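Local coordinates for activated BY transcription factor SSRB (Salmonella enterica, PDB 2WNW), which belongs to glycosyl hydrolase family 30 and combines a TIM barrel with a beta-sandwich domain, though its precise role is not established, at residues Met1-Ser7 against Ala437-Arg443; Leu97-Tyr102 against Leu114-Asp119; Val103-Leu109 against Pro147-Lys151; Leu392-Val396 against Leu407-Asp413. One frame throughout, in Å; residues are numbered along the deposited sequence.

Contact 1: residues Met1-Ser7 against Ala437-Arg443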
loop_
_atom_site.group_PDB
_atom_site.type_symbol
_atom_site.label_atom_id
_atom_site.label_comp_id
_atom_site.label_asym_id
_atom_site.label_seq_id
_atom_site.Cartn_x
_atom_site.Cartn_y
_atom_site.Cartn_z
ATOM N N MET A 1 -7.204 27.244 -11.872
ATOM C CA MET A 1 -7.985 26.040 -11.474
ATOM C C MET A 1 -8.549 26.259 -10.076
ATOM O O MET A 1 -7.840 26.706 -9.175
ATOM C CB MET A 1 -7.080 24.804 -11.501
ATOM C CG MET A 1 -7.810 23.475 -11.409
ATOM S SD MET A 1 -6.756 22.105 -11.949
ATOM C CE MET A 1 -5.734 21.905 -10.520
ATOM N N LYS A 2 -9.830 25.957 -9.905
ATOM C CA LYS A 2 -10.493 26.134 -8.620
ATOM C C LYS A 2 -11.300 24.898 -8.241
ATOM O O LYS A 2 -11.451 23.973 -9.039
ATOM C CB LYS A 2 -11.414 27.351 -8.680
ATOM C CG LYS A 2 -12.434 27.279 -9.802
ATOM C CD LYS A 2 -13.209 28.577 -9.935
ATOM C CE LYS A 2 -14.186 28.516 -11.099
ATOM N NZ LYS A 2 -14.940 29.795 -11.257
ATOM N N GLY A 3 -11.818 24.885 -7.019
ATOM C CA GLY A 3 -12.604 23.747 -6.582
ATOM C C GLY A 3 -13.349 23.988 -5.290
ATOM O O GLY A 3 -13.511 25.127 -4.856
ATOM N N ARG A 4 -13.812 22.902 -4.678
ATOM C CA ARG A 4 -14.537 22.977 -3.423
ATOM C C ARG A 4 -13.833 22.094 -2.405
ATOM O O ARG A 4 -13.368 21.005 -2.735
ATOM C CB ARG A 4 -15.977 22.492 -3.598
ATOM C CG ARG A 4 -16.827 23.332 -4.534
ATOM C CD ARG A 4 -18.284 22.893 -4.456
ATOM N NE ARG A 4 -18.501 21.561 -5.016
ATOM C CZ ARG A 4 -19.455 20.725 -4.611
ATOM N NH1 ARG A 4 -20.280 21.072 -3.633
ATOM N NH2 ARG A 4 -19.594 19.544 -5.197
ATOM N N LEU A 5 -13.755 22.574 -1.171
ATOM C CA LEU A 5 -13.112 21.830 -0.100
ATOM C C LEU A 5 -14.128 21.570 1.004
ATOM O O LEU A 5 -14.755 22.499 1.508
ATOM C CB LEU A 5 -11.925 22.624 0.457
ATOM C CG LEU A 5 -11.136 21.968 1.597
ATOM C CD1 LEU A 5 -10.468 20.692 1.094
ATOM C CD2 LEU A 5 -10.093 22.942 2.125
ATOM N N ILE A 6 -14.302 20.300 1.358
ATOM C CA ILE A 6 -15.231 19.904 2.412
ATOM C C ILE A 6 -14.362 19.374 3.545
ATOM O O ILE A 6 -13.713 18.333 3.398
ATOM C CB ILE A 6 -16.193 18.790 1.943
ATOM C CG1 ILE A 6 -17.087 19.303 0.807
ATOM C CG2 ILE A 6 -17.061 18.329 3.109
ATOM C CD1 ILE A 6 -16.379 19.451 -0.518
ATOM N N SER A 7 -14.353 20.087 4.668
ATOM C CA SER A 7 -13.515 19.710 5.798
ATOM C C SER A 7 -14.249 19.357 7.086
ATOM O O SER A 7 -15.220 20.014 7.472
ATOM C CB SER A 7 -12.522 20.840 6.093
ATOM O OG SER A 7 -11.843 21.239 4.917
ATOM N N ALA A 437 -10.520 15.162 8.354
ATOM C CA ALA A 437 -10.690 14.576 7.036
ATOM C C ALA A 437 -11.167 15.684 6.111
ATOM O O ALA A 437 -11.908 16.580 6.526
ATOM C CB ALA A 437 -11.715 13.446 7.076
ATOM N N SER A 438 -10.731 15.630 4.861
ATOM C CA SER A 438 -11.128 16.632 3.888
ATOM C C SER A 438 -11.332 15.990 2.528
ATOM O O SER A 438 -10.629 15.050 2.155
ATOM C CB SER A 438 -10.060 17.722 3.774
ATOM O OG SER A 438 -9.860 18.380 5.013
ATOM N N THR A 439 -12.316 16.493 1.795
ATOM C CA THR A 439 -12.586 16.010 0.456
ATOM C C THR A 439 -12.452 17.229 -0.450
ATOM O O THR A 439 -13.116 18.247 -0.239
ATOM C CB THR A 439 -14.000 15.419 0.332
ATOM O OG1 THR A 439 -14.152 14.344 1.270
ATOM C CG2 THR A 439 -14.222 14.878 -1.077
ATOM N N LEU A 440 -11.562 17.127 -1.431
ATOM C CA LEU A 440 -11.312 18.206 -2.379
ATOM C C LEU A 440 -11.917 17.841 -3.727
ATOM O O LEU A 440 -11.681 16.751 -4.246
ATOM C CB LEU A 440 -9.802 18.425 -2.533
ATOM C CG LEU A 440 -9.310 19.470 -3.541
ATOM C CD1 LEU A 440 -9.728 20.866 -3.097
ATOM C CD2 LEU A 440 -7.792 19.379 -3.653
ATOM N N LEU A 441 -12.698 18.759 -4.288
ATOM C CA LEU A 441 -13.351 18.537 -5.571
ATOM C C LEU A 441 -12.899 19.600 -6.565
ATOM O O LEU A 441 -12.863 20.784 -6.230
ATOM C CB LEU A 441 -14.868 18.635 -5.409
ATOM C CG LEU A 441 -15.521 17.895 -4.242
ATOM C CD1 LEU A 441 -16.991 18.281 -4.167
ATOM C CD2 LEU A 441 -15.361 16.398 -4.423
ATOM N N TRP A 442 -12.560 19.184 -7.781
ATOM C CA TRP A 442 -12.135 20.131 -8.800
ATOM C C TRP A 442 -12.175 19.530 -10.197
ATOM O O TRP A 442 -12.336 18.318 -10.363
ATOM C CB TRP A 442 -10.727 20.660 -8.483
ATOM C CG TRP A 442 -9.586 19.743 -8.830
ATOM C CD1 TRP A 442 -8.764 19.839 -9.913
ATOM C CD2 TRP A 442 -9.106 18.632 -8.059
ATOM N NE1 TRP A 442 -7.795 18.865 -9.865
ATOM C CE2 TRP A 442 -7.981 18.109 -8.738
ATOM C CE3 TRP A 442 -9.516 18.029 -6.859
ATOM C CZ2 TRP A 442 -7.255 17.011 -8.257
ATOM C CZ3 TRP A 442 -8.794 16.936 -6.379
ATOM C CH2 TRP A 442 -7.675 16.440 -7.081
ATOM N N ARG A 443 -12.048 20.394 -11.198
ATOM C CA ARG A 443 -12.064 19.972 -12.593
ATOM C C ARG A 443 -10.857 20.553 -13.312
ATOM O O ARG A 443 -10.379 21.632 -12.961
ATOM C CB ARG A 443 -13.348 20.452 -13.276
ATOM C CG ARG A 443 -14.616 19.801 -12.753
ATOM C CD ARG A 443 -15.856 20.489 -13.307
ATOM N NE ARG A 443 -17.082 19.882 -12.801
ATOM C CZ ARG A 443 -17.544 18.697 -13.184
ATOM N NH1 ARG A 443 -16.886 17.983 -14.087
ATOM N NH2 ARG A 443 -18.662 18.221 -12.653
HETATM O O HOH W 1 -11.100 24.331 -12.419
#
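Arg-4 and Leu-441 face each other as a hydrogen-bonded antiparallel pair: Arg-4 N gives to Leu-441 O at 2.8 Å, and Leu-441 N returns a bond of 2.8 Å to Arg-4 O. Two residues on, Ile-6 and Thr-439 repeat the pattern, with Ile-6 N 2.9 Å from Thr-439 O. On the face that carries Arg-4, Ile-6, Thr-439 and Leu-441, the CD1 methyl of Leu-441 lies over one face of the Arg-4 guanidinium and also meets Ile-6 CD1 at 3.9 Å. These strands, 2-9 and 437-442, bring the first and last parts of the chain side by side in the sheet of the beta-sandwich domain. Its other face carries Leu-5, Leu-440 and Trp-442. Met-1 adds an oblique Met-aromatic contact there, its SD 3.6 Å from Trp-442 CD1; a bend at chi3 (78°) brings CE to the same side of the indole, near CD1 and NE1. A water bridges the strands at the Lys-2 end, accepting a hydrogen bond from Lys-2 N and donating one to Arg-443 O. Farther out, Glu-18 holds the Arg-4 guanidinium by a salt bridge, Asp-423 takes the indole N-H of Trp-442, and Thr-439 OG1 pairs with His-372.

Contact 2: residues Leu97-Tyr102 against Leu114-Asp119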
loop_
_atom_site.group_PDB
_atom_site.type_symbol
_atom_site.label_atom_id
_atom_site.label_comp_id
_atom_site.label_asym_id
_atom_site.label_seq_id
_atom_site.Cartn_x
_atom_site.Cartn_y
_atom_site.Cartn_z
ATOM N N LEU A 97 -35.949 -9.782 14.388
ATOM C CA LEU A 97 -36.668 -9.981 15.640
ATOM C C LEU A 97 -36.516 -11.442 16.055
ATOM O O LEU A 97 -36.745 -11.804 17.207
ATOM C CB LEU A 97 -38.145 -9.626 15.460
ATOM C CG LEU A 97 -38.436 -8.174 15.065
ATOM C CD1 LEU A 97 -39.932 -7.981 14.867
ATOM C CD2 LEU A 97 -37.913 -7.232 16.144
ATOM N N GLY A 98 -36.118 -12.272 15.095
ATOM C CA GLY A 98 -35.928 -13.689 15.342
ATOM C C GLY A 98 -35.717 -14.398 14.016
ATOM O O GLY A 98 -35.747 -13.757 12.967
ATOM N N ASN A 99 -35.502 -15.710 14.051
ATOM C CA ASN A 99 -35.294 -16.473 12.820
ATOM C C ASN A 99 -36.582 -16.529 12.009
ATOM O O ASN A 99 -37.673 -16.575 12.571
ATOM C CB ASN A 99 -34.879 -17.914 13.131
ATOM C CG ASN A 99 -33.542 -18.009 13.842
ATOM O OD1 ASN A 99 -32.486 -17.744 13.257
ATOM N ND2 ASN A 99 -33.580 -18.398 15.108
ATOM N N TYR A 100 -36.451 -16.521 10.687
ATOM C CA TYR A 100 -37.606 -16.636 9.799
ATOM C C TYR A 100 -37.151 -17.096 8.422
ATOM O O TYR A 100 -36.065 -16.733 7.962
ATOM C CB TYR A 100 -38.397 -15.314 9.711
ATOM C CG TYR A 100 -37.702 -14.145 9.040
ATOM C CD1 TYR A 100 -37.626 -14.050 7.648
ATOM C CD2 TYR A 100 -37.128 -13.128 9.799
ATOM C CE1 TYR A 100 -36.993 -12.969 7.031
ATOM C CE2 TYR A 100 -36.490 -12.046 9.194
ATOM C CZ TYR A 100 -36.423 -11.973 7.812
ATOM O OH TYR A 100 -35.761 -10.916 7.222
ATOM N N ALA A 101 -37.969 -17.931 7.788
ATOM C CA ALA A 101 -37.666 -18.458 6.459
ATOM C C ALA A 101 -38.913 -18.339 5.595
ATOM O O ALA A 101 -40.016 -18.159 6.112
ATOM C CB ALA A 101 -37.227 -19.915 6.556
ATOM N N TYR A 102 -38.745 -18.452 4.282
ATOM C CA TYR A 102 -39.869 -18.332 3.359
ATOM C C TYR A 102 -40.690 -19.617 3.252
ATOM O O TYR A 102 -41.799 -19.614 2.721
ATOM C CB TYR A 102 -39.342 -17.891 1.994
ATOM C CG TYR A 102 -38.551 -16.601 2.082
ATOM C CD1 TYR A 102 -37.363 -16.436 1.371
ATOM C CD2 TYR A 102 -38.989 -15.548 2.886
ATOM C CE1 TYR A 102 -36.627 -15.254 1.461
ATOM C CE2 TYR A 102 -38.262 -14.359 2.982
ATOM C CZ TYR A 102 -37.083 -14.221 2.266
ATOM O OH TYR A 102 -36.359 -13.051 2.347
ATOM N N LEU A 114 -45.090 -20.742 0.027
ATOM C CA LEU A 114 -44.055 -19.865 0.565
ATOM C C LEU A 114 -44.720 -18.656 1.208
ATOM O O LEU A 114 -45.870 -18.340 0.908
ATOM C CB LEU A 114 -43.135 -19.378 -0.560
ATOM C CG LEU A 114 -42.580 -20.395 -1.562
ATOM C CD1 LEU A 114 -41.650 -19.679 -2.534
ATOM C CD2 LEU A 114 -41.840 -21.501 -0.833
ATOM N N SER A 115 -43.997 -17.978 2.090
ATOM C CA SER A 115 -44.535 -16.792 2.736
ATOM C C SER A 115 -43.499 -15.682 2.819
ATOM O O SER A 115 -42.406 -15.876 3.349
ATOM C CB SER A 115 -45.036 -17.110 4.144
ATOM O OG SER A 115 -45.460 -15.919 4.791
ATOM N N PHE A 116 -43.857 -14.518 2.288
ATOM C CA PHE A 116 -42.983 -13.352 2.299
ATOM C C PHE A 116 -43.654 -12.219 3.068
ATOM O O PHE A 116 -43.170 -11.088 3.063
ATOM C CB PHE A 116 -42.706 -12.887 0.869
ATOM C CG PHE A 116 -41.873 -13.842 0.067
ATOM C CD1 PHE A 116 -40.493 -13.882 0.226
ATOM C CD2 PHE A 116 -42.467 -14.704 -0.848
ATOM C CE1 PHE A 116 -39.715 -14.766 -0.517
ATOM C CE2 PHE A 116 -41.695 -15.594 -1.595
ATOM C CZ PHE A 116 -40.317 -15.624 -1.428
ATOM N N SER A 117 -44.768 -12.523 3.729
ATOM C CA SER A 117 -45.508 -11.509 4.475
ATOM C C SER A 117 -44.627 -10.741 5.458
ATOM O O SER A 117 -44.768 -9.527 5.616
ATOM C CB SER A 117 -46.686 -12.150 5.217
ATOM O OG SER A 117 -46.240 -13.115 6.154
ATOM N N ARG A 118 -43.711 -11.446 6.109
ATOM C CA ARG A 118 -42.825 -10.814 7.070
ATOM C C ARG A 118 -41.931 -9.760 6.415
ATOM O O ARG A 118 -41.775 -8.654 6.941
ATOM C CB ARG A 118 -41.981 -11.874 7.768
ATOM C CG ARG A 118 -41.160 -11.333 8.905
ATOM C CD ARG A 118 -40.982 -12.380 9.982
ATOM N NE ARG A 118 -40.029 -11.944 10.995
ATOM C CZ ARG A 118 -39.784 -12.606 12.119
ATOM N NH1 ARG A 118 -40.432 -13.736 12.379
ATOM N NH2 ARG A 118 -38.877 -12.151 12.972
ATOM N N ASP A 119 -41.342 -10.094 5.269
ATOM C CA ASP A 119 -40.497 -9.135 4.568
ATOM C C ASP A 119 -41.351 -7.980 4.047
ATOM O O ASP A 119 -40.894 -6.839 3.982
ATOM C CB ASP A 119 -39.775 -9.790 3.385
ATOM C CG ASP A 119 -38.611 -10.668 3.815
ATOM O OD1 ASP A 119 -37.711 -10.902 2.981
ATOM O OD2 ASP A 119 -38.593 -11.131 4.975
HETATM O O HOH W 2 -35.356 -11.190 4.666
HETATM O O HOH W 3 -41.539 -15.306 6.075
#
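Tyr-102 OH donates to Asp-119 OD1 over 2.6 Å, reaching the carboxylate on its syn side but 29° out of its plane. The same OD1 also accepts from a water that lies 2.6 Å from Tyr-100 OH, and Tyr-181 adds a further hydrogen bond, so several groups fix this carboxylate oxygen. Along the backbone, Ser-115 N meets a lone pair of Tyr-102 O at 2.8 Å, while a second water donates to both Ala-101 O and Ser-115 O. All this ties the long loop after strand 85-90 of the TIM barrel to the start of helix 117-122, with Phe-116 at the N-cap position. Phe-116 puts CE1 over the centre of the Tyr-102 ring, 3.4 Å from Tyr-102 CG, the two planes inclined at 41°. Arg-118 lies over a face of Tyr-100, its guanidinium turned 29° from the ring and NE 3.4 Å from Tyr-100 CD2. With CG anti to the backbone N, the arginine chain runs across that ring toward Gly-98, and a salt bridge to Glu-54 holds its far end.

Contact 3: residues Val103-Leu109 against Pro147-Lys151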
loop_
_atom_site.group_PDB
_atom_site.type_symbol
_atom_site.label_atom_id
_atom_site.label_comp_id
_atom_site.label_asym_id
_atom_site.label_seq_id
_atom_site.Cartn_x
_atom_site.Cartn_y
_atom_site.Cartn_z
ATOM N N VAL A 103 -40.135 -20.709 3.764
ATOM C CA VAL A 103 -40.810 -22.006 3.782
ATOM C C VAL A 103 -40.266 -22.725 5.019
ATOM O O VAL A 103 -39.059 -22.732 5.253
ATOM C CB VAL A 103 -40.525 -22.823 2.491
ATOM C CG1 VAL A 103 -39.047 -23.157 2.386
ATOM C CG2 VAL A 103 -41.360 -24.093 2.492
ATOM N N ASP A 104 -41.147 -23.328 5.813
ATOM C CA ASP A 104 -40.706 -23.975 7.046
ATOM C C ASP A 104 -40.733 -25.494 7.142
ATOM O O ASP A 104 -40.218 -26.056 8.109
ATOM C CB ASP A 104 -41.487 -23.394 8.221
ATOM C CG ASP A 104 -41.276 -21.904 8.371
ATOM O OD1 ASP A 104 -40.123 -21.493 8.626
ATOM O OD2 ASP A 104 -42.260 -21.146 8.224
ATOM N N SER A 105 -41.329 -26.163 6.162
ATOM C CA SER A 105 -41.374 -27.619 6.191
ATOM C C SER A 105 -41.295 -28.180 4.785
ATOM O O SER A 105 -41.591 -27.484 3.814
ATOM C CB SER A 105 -42.666 -28.108 6.850
ATOM O OG SER A 105 -43.792 -27.831 6.033
ATOM N N SER A 106 -40.903 -29.444 4.681
ATOM C CA SER A 106 -40.801 -30.105 3.388
ATOM C C SER A 106 -42.188 -30.183 2.754
ATOM O O SER A 106 -42.327 -30.104 1.532
ATOM C CB SER A 106 -40.233 -31.514 3.561
ATOM O OG SER A 106 -41.030 -32.265 4.461
ATOM N N ALA A 107 -43.212 -30.331 3.591
ATOM C CA ALA A 107 -44.580 -30.418 3.096
ATOM C C ALA A 107 -44.990 -29.119 2.407
ATOM O O ALA A 107 -45.506 -29.142 1.291
ATOM C CB ALA A 107 -45.535 -30.731 4.239
ATOM N N ASP A 108 -44.760 -27.988 3.068
ATOM C CA ASP A 108 -45.111 -26.700 2.481
ATOM C C ASP A 108 -44.305 -26.485 1.204
ATOM O O ASP A 108 -44.805 -25.918 0.231
ATOM C CB ASP A 108 -44.848 -25.554 3.468
ATOM C CG ASP A 108 -45.782 -25.587 4.667
ATOM O OD1 ASP A 108 -46.853 -26.219 4.570
ATOM O OD2 ASP A 108 -45.456 -24.972 5.704
ATOM N N LEU A 109 -43.054 -26.940 1.212
ATOM C CA LEU A 109 -42.193 -26.806 0.044
ATOM C C LEU A 109 -42.816 -27.573 -1.119
ATOM O O LEU A 109 -42.999 -27.035 -2.209
ATOM C CB LEU A 109 -40.800 -27.374 0.333
ATOM C CG LEU A 109 -39.853 -27.432 -0.870
ATOM C CD1 LEU A 109 -39.547 -26.021 -1.345
ATOM C CD2 LEU A 109 -38.572 -28.157 -0.493
ATOM N N PRO A 147 -33.538 -22.528 4.985
ATOM C CA PRO A 147 -34.512 -22.925 6.012
ATOM C C PRO A 147 -33.909 -24.049 6.856
ATOM O O PRO A 147 -33.085 -24.818 6.361
ATOM C CB PRO A 147 -35.709 -23.402 5.191
ATOM C CG PRO A 147 -35.595 -22.596 3.916
ATOM C CD PRO A 147 -34.111 -22.648 3.633
ATOM N N ALA A 148 -34.324 -24.149 8.116
ATOM C CA ALA A 148 -33.798 -25.170 9.017
ATOM C C ALA A 148 -33.860 -26.601 8.487
ATOM O O ALA A 148 -32.861 -27.321 8.536
ATOM C CB ALA A 148 -34.507 -25.091 10.372
ATOM N N PHE A 149 -35.017 -27.017 7.976
ATOM C CA PHE A 149 -35.156 -28.385 7.486
ATOM C C PHE A 149 -34.271 -28.736 6.295
ATOM O O PHE A 149 -34.118 -29.911 5.965
ATOM C CB PHE A 149 -36.622 -28.713 7.157
ATOM C CG PHE A 149 -37.136 -28.071 5.897
ATOM C CD1 PHE A 149 -37.539 -26.738 5.887
ATOM C CD2 PHE A 149 -37.243 -28.813 4.721
ATOM C CE1 PHE A 149 -38.049 -26.152 4.725
ATOM C CE2 PHE A 149 -37.749 -28.236 3.555
ATOM C CZ PHE A 149 -38.153 -26.904 3.558
ATOM N N MET A 150 -33.681 -27.727 5.658
ATOM C CA MET A 150 -32.806 -27.966 4.513
ATOM C C MET A 150 -31.345 -28.120 4.933
ATOM O O MET A 150 -30.473 -28.322 4.089
ATOM C CB MET A 150 -32.911 -26.817 3.504
ATOM C CG MET A 150 -34.232 -26.740 2.759
ATOM S SD MET A 150 -34.113 -25.640 1.327
ATOM C CE MET A 150 -35.824 -25.534 0.853
ATOM N N LYS A 151 -31.087 -28.038 6.234
ATOM C CA LYS A 151 -29.726 -28.130 6.750
ATOM C C LYS A 151 -29.423 -29.397 7.543
ATOM O O LYS A 151 -30.322 -30.057 8.071
ATOM C CB LYS A 151 -29.432 -26.901 7.615
ATOM C CG LYS A 151 -29.723 -25.584 6.905
ATOM C CD LYS A 151 -29.590 -24.392 7.833
ATOM C CE LYS A 151 -28.163 -24.219 8.332
ATOM N NZ LYS A 151 -28.094 -23.144 9.357
HETATM O O HOH W 4 -37.522 -25.537 9.057
#
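One water bridges Asp-104 and Phe-149, donating to Asp-104 O at 2.9 Å and accepting from Phe-149 N at 3.1 Å. It lies near the plane of the Phe-149 ring, at the edge, and is the polar link between two segments that otherwise meet through apolar groups and the backbone. Phe-149 is the wedge. With chi1 at 74°, CG sits between the backbone N and the carbonyl carbon, and the ring reaches into the turn that opens helix 106-110. One ring face lies against the peptide joining Ser-105 and Ser-106, with Ser-106 N 3.6 Å from Phe-149 CE2; the opposite face is covered by CG of its own neighbour, Met-150. Val-103 O comes in at the ring edge, 3.6 Å from Phe-149 CE1, and has no hydrogen-bond partner in the model although the contact buries it. Val-103 CG1 touches Pro-147 CG at 3.8 Å, and farther along Leu-109 CD2 meets the Met-150 CE methyl at 4.0 Å. The peptide under the ring belongs to a capped helix start: Ser-105 OG accepts from Asp-108 N at 3.1 Å. Ile-173 of helix 167-183 backs both Val-103 and Met-150. An N-capped short helix thus packs against a 3-10 turn, joining two loops that follow successive strands, 85-90 and 138-143, of the TIM barrel.

Contact 4: residues Leu392-Val396 against Leu407-Asp413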
loop_
_atom_site.group_PDB
_atom_site.type_symbol
_atom_site.label_atom_id
_atom_site.label_comp_id
_atom_site.label_asym_id
_atom_site.label_seq_id
_atom_site.Cartn_x
_atom_site.Cartn_y
_atom_site.Cartn_z
ATOM N N LEU A 392 0.739 8.501 7.225
ATOM C CA LEU A 392 -0.195 8.881 8.282
ATOM C C LEU A 392 -1.257 9.788 7.675
ATOM O O LEU A 392 -2.347 9.945 8.223
ATOM C CB LEU A 392 0.527 9.594 9.430
ATOM C CG LEU A 392 1.476 8.733 10.269
ATOM C CD1 LEU A 392 2.014 9.561 11.423
ATOM C CD2 LEU A 392 0.742 7.506 10.804
ATOM N N LEU A 393 -0.921 10.406 6.547
ATOM C CA LEU A 393 -1.883 11.231 5.829
ATOM C C LEU A 393 -2.460 10.272 4.793
ATOM O O LEU A 393 -1.925 10.118 3.694
ATOM C CB LEU A 393 -1.196 12.422 5.148
ATOM C CG LEU A 393 -0.954 13.620 6.071
ATOM C CD1 LEU A 393 -0.096 14.661 5.367
ATOM C CD2 LEU A 393 -2.299 14.215 6.480
ATOM N N GLU A 394 -3.535 9.592 5.180
ATOM C CA GLU A 394 -4.196 8.621 4.319
ATOM C C GLU A 394 -4.972 9.344 3.234
ATOM O O GLU A 394 -5.638 10.342 3.497
ATOM C CB GLU A 394 -5.132 7.742 5.155
ATOM C CG GLU A 394 -4.401 6.934 6.228
ATOM C CD GLU A 394 -5.327 6.021 7.014
ATOM O OE1 GLU A 394 -6.354 5.588 6.455
ATOM O OE2 GLU A 394 -5.027 5.726 8.183
ATOM N N GLU A 395 -4.891 8.837 2.012
ATOM C CA GLU A 395 -5.575 9.486 0.908
ATOM C C GLU A 395 -5.894 8.568 -0.259
ATOM O O GLU A 395 -5.198 7.585 -0.504
ATOM C CB GLU A 395 -4.718 10.650 0.402
ATOM C CG GLU A 395 -3.307 10.252 -0.075
ATOM C CD GLU A 395 -3.301 9.588 -1.444
ATOM O OE1 GLU A 395 -4.160 9.947 -2.276
ATOM O OE2 GLU A 395 -2.431 8.722 -1.702
ATOM N N VAL A 396 -6.963 8.904 -0.974
ATOM C CA VAL A 396 -7.364 8.158 -2.162
ATOM C C VAL A 396 -8.185 9.104 -3.028
ATOM O O VAL A 396 -8.996 9.875 -2.517
ATOM C CB VAL A 396 -8.186 6.890 -1.816
ATOM C CG1 VAL A 396 -9.497 7.261 -1.142
ATOM C CG2 VAL A 396 -8.434 6.074 -3.085
ATOM N N LEU A 407 -10.693 14.042 -4.183
ATOM C CA LEU A 407 -9.621 13.516 -3.343
ATOM C C LEU A 407 -10.026 13.510 -1.875
ATOM O O LEU A 407 -10.435 14.536 -1.335
ATOM C CB LEU A 407 -8.344 14.351 -3.503
ATOM C CG LEU A 407 -7.155 13.846 -2.677
ATOM C CD1 LEU A 407 -6.646 12.550 -3.282
ATOM C CD2 LEU A 407 -6.032 14.883 -2.655
ATOM N N VAL A 408 -9.911 12.351 -1.237
ATOM C CA VAL A 408 -10.238 12.232 0.181
ATOM C C VAL A 408 -8.919 12.135 0.950
ATOM O O VAL A 408 -8.053 11.335 0.599
ATOM C CB VAL A 408 -11.071 10.958 0.472
ATOM C CG1 VAL A 408 -11.368 10.863 1.959
ATOM C CG2 VAL A 408 -12.369 10.989 -0.321
ATOM N N VAL A 409 -8.764 12.964 1.978
ATOM C CA VAL A 409 -7.553 12.955 2.792
ATOM C C VAL A 409 -7.960 12.876 4.256
ATOM O O VAL A 409 -8.828 13.623 4.709
ATOM C CB VAL A 409 -6.701 14.237 2.585
ATOM C CG1 VAL A 409 -5.433 14.159 3.440
ATOM C CG2 VAL A 409 -6.334 14.395 1.113
ATOM N N TYR A 410 -7.324 11.964 4.986
ATOM C CA TYR A 410 -7.606 11.753 6.401
ATOM C C TYR A 410 -6.294 11.744 7.186
ATOM O O TYR A 410 -5.379 10.974 6.880
ATOM C CB TYR A 410 -8.342 10.416 6.578
ATOM C CG TYR A 410 -8.304 9.847 7.981
ATOM C CD1 TYR A 410 -7.865 8.540 8.206
ATOM C CD2 TYR A 410 -8.692 10.611 9.082
ATOM C CE1 TYR A 410 -7.810 8.009 9.492
ATOM C CE2 TYR A 410 -8.642 10.089 10.374
ATOM C CZ TYR A 410 -8.199 8.791 10.570
ATOM O OH TYR A 410 -8.138 8.277 11.842
ATOM N N ASN A 411 -6.208 12.610 8.189
ATOM C CA ASN A 411 -5.012 12.708 9.020
ATOM C C ASN A 411 -5.166 11.876 10.293
ATOM O O ASN A 411 -5.853 12.291 11.228
ATOM C CB ASN A 411 -4.750 14.177 9.387
ATOM C CG ASN A 411 -3.620 14.331 10.385
ATOM O OD1 ASN A 411 -2.741 13.474 10.468
ATOM N ND2 ASN A 411 -3.630 15.431 11.144
ATOM N N ARG A 412 -4.522 10.709 10.340
ATOM C CA ARG A 412 -4.632 9.857 11.522
ATOM C C ARG A 412 -3.633 10.231 12.614
ATOM O O ARG A 412 -3.665 9.665 13.706
ATOM C CB ARG A 412 -4.461 8.373 11.152
ATOM C CG ARG A 412 -3.049 7.961 10.775
ATOM C CD ARG A 412 -2.956 6.462 10.502
ATOM N NE ARG A 412 -3.287 5.658 11.679
ATOM C CZ ARG A 412 -3.315 4.327 11.689
ATOM N NH1 ARG A 412 -3.033 3.648 10.585
ATOM N NH2 ARG A 412 -3.632 3.674 12.797
ATOM N N ASP A 413 -2.755 11.188 12.324
ATOM C CA ASP A 413 -1.758 11.626 13.298
ATOM C C ASP A 413 -2.497 12.324 14.439
ATOM O O ASP A 413 -3.644 12.749 14.276
ATOM C CB ASP A 413 -0.768 12.604 12.649
ATOM C CG ASP A 413 0.590 12.633 13.353
ATOM O OD1 ASP A 413 0.694 12.148 14.501
ATOM O OD2 ASP A 413 1.556 13.150 12.750
#
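Glu-394 carries its carboxylate alongside Tyr-410 on a buried face of the sheet, the two side chains pointing the same way with their planes 80° apart. Glu-394 OE1 sits at the edge of the Tyr-410 ring, 3.8 Å from Tyr-410 CD1, while Glu-394 OE2 approaches Arg-412 CD at 3.2 Å and makes only a long salt bridge, 3.8 Å, to Arg-412 NH1. Glu-394 OE2 is hydrogen-bonded to His-315 ND1, and Tyr-410 OH to His-311 ND1. Beneath them the backbones pair in antiparallel fashion: Tyr-410 N gives to Glu-394 O at 2.8 Å, and Val-408 N to Val-396 O at 2.9 Å. Past the end of the ladder Arg-412 N still bonds to Leu-392 O, at 3.1 Å. With chi1 at 72°, the Arg-412 chain crosses Leu-392 at about a right angle, Arg-412 CG 3.8 Å from Leu-392 CD2. Asn-411 OD1 closes an Asx turn by accepting from Asp-413 N at 2.9 Å. On the side of the sheet that carries Leu-393, Glu-395 and Val-409, Leu-393 CD2 packs on Asn-411 CB. This hairpin of strands 393-399 and 405-411 has helices 305-322 and 365-374 against its Glu-394, Val-396, Val-408 and Tyr-410 face, and strands 33-37 and 417-423 against the other.

The four contacts fall into two pairs on opposite sides of the chain's centre. Contacts 1 and 4 share the sheet of the beta-sandwich domain, centres about 14 Å apart; strand 437-442 runs beside 405-411, with probable hydrogen bonds from Ser-438 N to Val-409 O and from Leu-440 N to Leu-407 O. Contacts 2 and 3, about 12 Å apart between centres, occupy the TIM-barrel domain; their segments alternate along the chain, and Leu-114 packs on Val-103. The pairs lie more than 40 Å from each other, centre to centre. Contact 1 joins the chain's two ends and so encloses the other three in sequence: the beta-sandwich domain is built from both termini, with the barrel inserted between.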